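Local structure of glutathione S-transferase 2 (Onchocerca volvulus, 1TU7) at residues R139-G144 with Y149-L154. The protein catalyses the conjugation of glutathione to electrophilic compounds and appears to be central to the detoxification system of this parasitic nematode. Residues are numbered along the deposited sequence; the frame is centred on the assembly and turned at random.
Sequences RNLILG and YADYAL
D151 reaches back from the first turn of helix 149-164 to the loop before it, where its OD1, through the syn lone pair, accepts a hydrogen bond from the backbone N of I142 (2.8 Å, 161° at the hydrogen). The tight part of the contact gathers around this bond. CB of L141 packs against the carboxylate, 3.6 Å from OD1 of D151. With chi1 at -74°, CG1 of I142 lies beside its own backbone N and comes to 3.2 Å from OD1 of D151; the nearly extended chi2 carries CD1 on to CB of A150 (3.7 Å) and CD2 of L154 (4.0 Å). This CD1 also lies against the helix backbone, 3.5 Å from C of A150, an approach that alanine's single methyl permits. OD2 of D151 accepts from the backbone N of S148, the aspartate half of the Ser-x-x-Asp N-capping box known at this helix in glutathione transferases. The two oxygens thus serve three donors, a water being the third, which suits a short carboxylate, and its negative charge would suit the start of a helix. The loose side lies towards L143, whose partly exposed side chain makes no contact with the helix segment; there the water accepts from L143 N and donates to OD2 of D151 (2.6 Å). A type I turn from L141 to G144 presents these NH groups. At the backbone angles of G144 (phi 105°) a side chain would run into the carbonyl O of L143, which calls for glycine.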
loop_
_atom_site.group_PDB
_atom_site.type_symbol
_atom_site.label_atom_id
_atom_site.label_comp_id
_atom_site.label_asym_id
_atom_site.label_seq_id
_atom_site.Cartn_x
_atom_site.Cartn_y
_atom_site.Cartn_z
ATOM N N ARG A 139 18.243 11.021 -13.978
ATOM C CA ARG A 139 19.676 10.773 -13.980
ATOM C C ARG A 139 20.288 10.797 -12.591
ATOM O O ARG A 139 21.492 10.588 -12.433
ATOM C CB ARG A 139 20.369 11.821 -14.857
ATOM C CG ARG A 139 19.913 11.713 -16.301
ATOM C CD ARG A 139 21.014 11.761 -17.329
ATOM N NE ARG A 139 20.567 11.244 -18.625
ATOM C CZ ARG A 139 20.949 10.086 -19.186
ATOM N NH1 ARG A 139 21.787 9.252 -18.577
ATOM N NH2 ARG A 139 20.480 9.767 -20.386
ATOM N N ASN A 140 19.459 11.029 -11.581
ATOM C CA ASN A 140 19.930 11.028 -10.206
ATOM C C ASN A 140 18.983 10.173 -9.352
ATOM O O ASN A 140 18.949 8.960 -9.516
ATOM C CB ASN A 140 20.121 12.485 -9.727
ATOM C CG ASN A 140 21.060 12.619 -8.520
ATOM O OD1 ASN A 140 21.447 13.755 -8.125
ATOM N ND2 ASN A 140 21.462 11.521 -7.966
ATOM N N LEU A 141 18.227 10.785 -8.464
ATOM C CA LEU A 141 17.296 10.050 -7.605
ATOM C C LEU A 141 15.854 10.331 -8.008
ATOM O O LEU A 141 15.564 11.117 -8.931
ATOM C CB LEU A 141 17.551 10.391 -6.134
ATOM C CG LEU A 141 19.013 10.180 -5.680
ATOM C CD1 LEU A 141 19.269 10.775 -4.287
ATOM C CD2 LEU A 141 19.362 8.704 -5.752
ATOM N N ILE A 142 14.884 9.744 -7.304
ATOM C CA ILE A 142 13.505 9.892 -7.732
ATOM C C ILE A 142 13.057 11.351 -7.743
ATOM O O ILE A 142 12.367 11.771 -8.654
ATOM C CB ILE A 142 12.596 8.973 -6.889
ATOM C CG1 ILE A 142 12.778 7.518 -7.332
ATOM C CG2 ILE A 142 11.130 9.347 -7.009
ATOM C CD1 ILE A 142 12.200 6.512 -6.379
ATOM N N LEU A 143 13.483 12.139 -6.763
ATOM C CA LEU A 143 13.105 13.559 -6.738
ATOM C C LEU A 143 14.120 14.459 -7.414
ATOM O O LEU A 143 13.935 15.684 -7.449
ATOM C CB LEU A 143 12.859 14.045 -5.306
ATOM C CG LEU A 143 11.556 13.536 -4.693
ATOM C CD1 LEU A 143 11.436 14.036 -3.227
ATOM C CD2 LEU A 143 10.349 13.956 -5.550
ATOM N N GLY A 144 15.173 13.862 -7.972
ATOM C CA GLY A 144 16.308 14.619 -8.500
ATOM C C GLY A 144 17.517 14.531 -7.590
ATOM O O GLY A 144 18.128 13.479 -7.468
ATOM N N TYR A 149 12.250 8.336 0.664
ATOM C CA TYR A 149 12.076 6.956 1.054
ATOM C C TYR A 149 11.872 6.048 -0.152
ATOM O O TYR A 149 12.244 4.872 -0.105
ATOM C CB TYR A 149 10.955 6.766 2.054
ATOM C CG TYR A 149 9.553 7.051 1.578
ATOM C CD1 TYR A 149 8.752 6.027 1.078
ATOM C CD2 TYR A 149 8.992 8.324 1.669
ATOM C CE1 TYR A 149 7.474 6.249 0.659
ATOM C CE2 TYR A 149 7.670 8.544 1.281
ATOM C CZ TYR A 149 6.916 7.505 0.774
ATOM O OH TYR A 149 5.601 7.745 0.408
ATOM N N ALA A 150 11.265 6.579 -1.213
ATOM C CA ALA A 150 10.956 5.769 -2.366
ATOM C C ALA A 150 12.214 5.270 -3.054
ATOM O O ALA A 150 12.187 4.197 -3.645
ATOM C CB ALA A 150 10.072 6.529 -3.359
ATOM N N ASP A 151 13.319 6.003 -2.951
ATOM C CA ASP A 151 14.574 5.533 -3.522
ATOM C C ASP A 151 15.008 4.190 -2.970
ATOM O O ASP A 151 15.496 3.323 -3.717
ATOM C CB ASP A 151 15.688 6.556 -3.304
ATOM C CG ASP A 151 15.474 7.816 -4.064
ATOM O OD1 ASP A 151 15.288 7.755 -5.305
ATOM O OD2 ASP A 151 15.513 8.902 -3.467
ATOM N N TYR A 152 14.830 3.973 -1.681
ATOM C CA TYR A 152 15.234 2.693 -1.084
ATOM C C TYR A 152 14.375 1.549 -1.563
ATOM O O TYR A 152 14.849 0.458 -1.791
ATOM C CB TYR A 152 15.214 2.769 0.453
ATOM C CG TYR A 152 16.055 3.921 0.992
ATOM C CD1 TYR A 152 15.448 4.995 1.660
ATOM C CD2 TYR A 152 17.426 3.964 0.801
ATOM C CE1 TYR A 152 16.202 6.025 2.133
ATOM C CE2 TYR A 152 18.183 5.012 1.280
ATOM C CZ TYR A 152 17.562 6.033 1.925
ATOM O OH TYR A 152 18.320 7.077 2.399
ATOM N N ALA A 153 13.080 1.798 -1.697
ATOM C CA ALA A 153 12.174 0.787 -2.199
ATOM C C ALA A 153 12.505 0.432 -3.635
ATOM O O ALA A 153 12.562 -0.741 -3.996
ATOM C CB ALA A 153 10.772 1.283 -2.071
ATOM N N LEU A 154 12.729 1.446 -4.467
ATOM C CA LEU A 154 13.091 1.166 -5.857
ATOM C C LEU A 154 14.416 0.411 -5.937
ATOM O O LEU A 154 14.563 -0.535 -6.705
ATOM C CB LEU A 154 13.127 2.445 -6.686
ATOM C CG LEU A 154 13.517 2.254 -8.161
ATOM C CD1 LEU A 154 12.538 1.387 -8.899
ATOM C CD2 LEU A 154 13.606 3.619 -8.817
HETATM O O HOH W 1 14.225 11.072 -4.184
#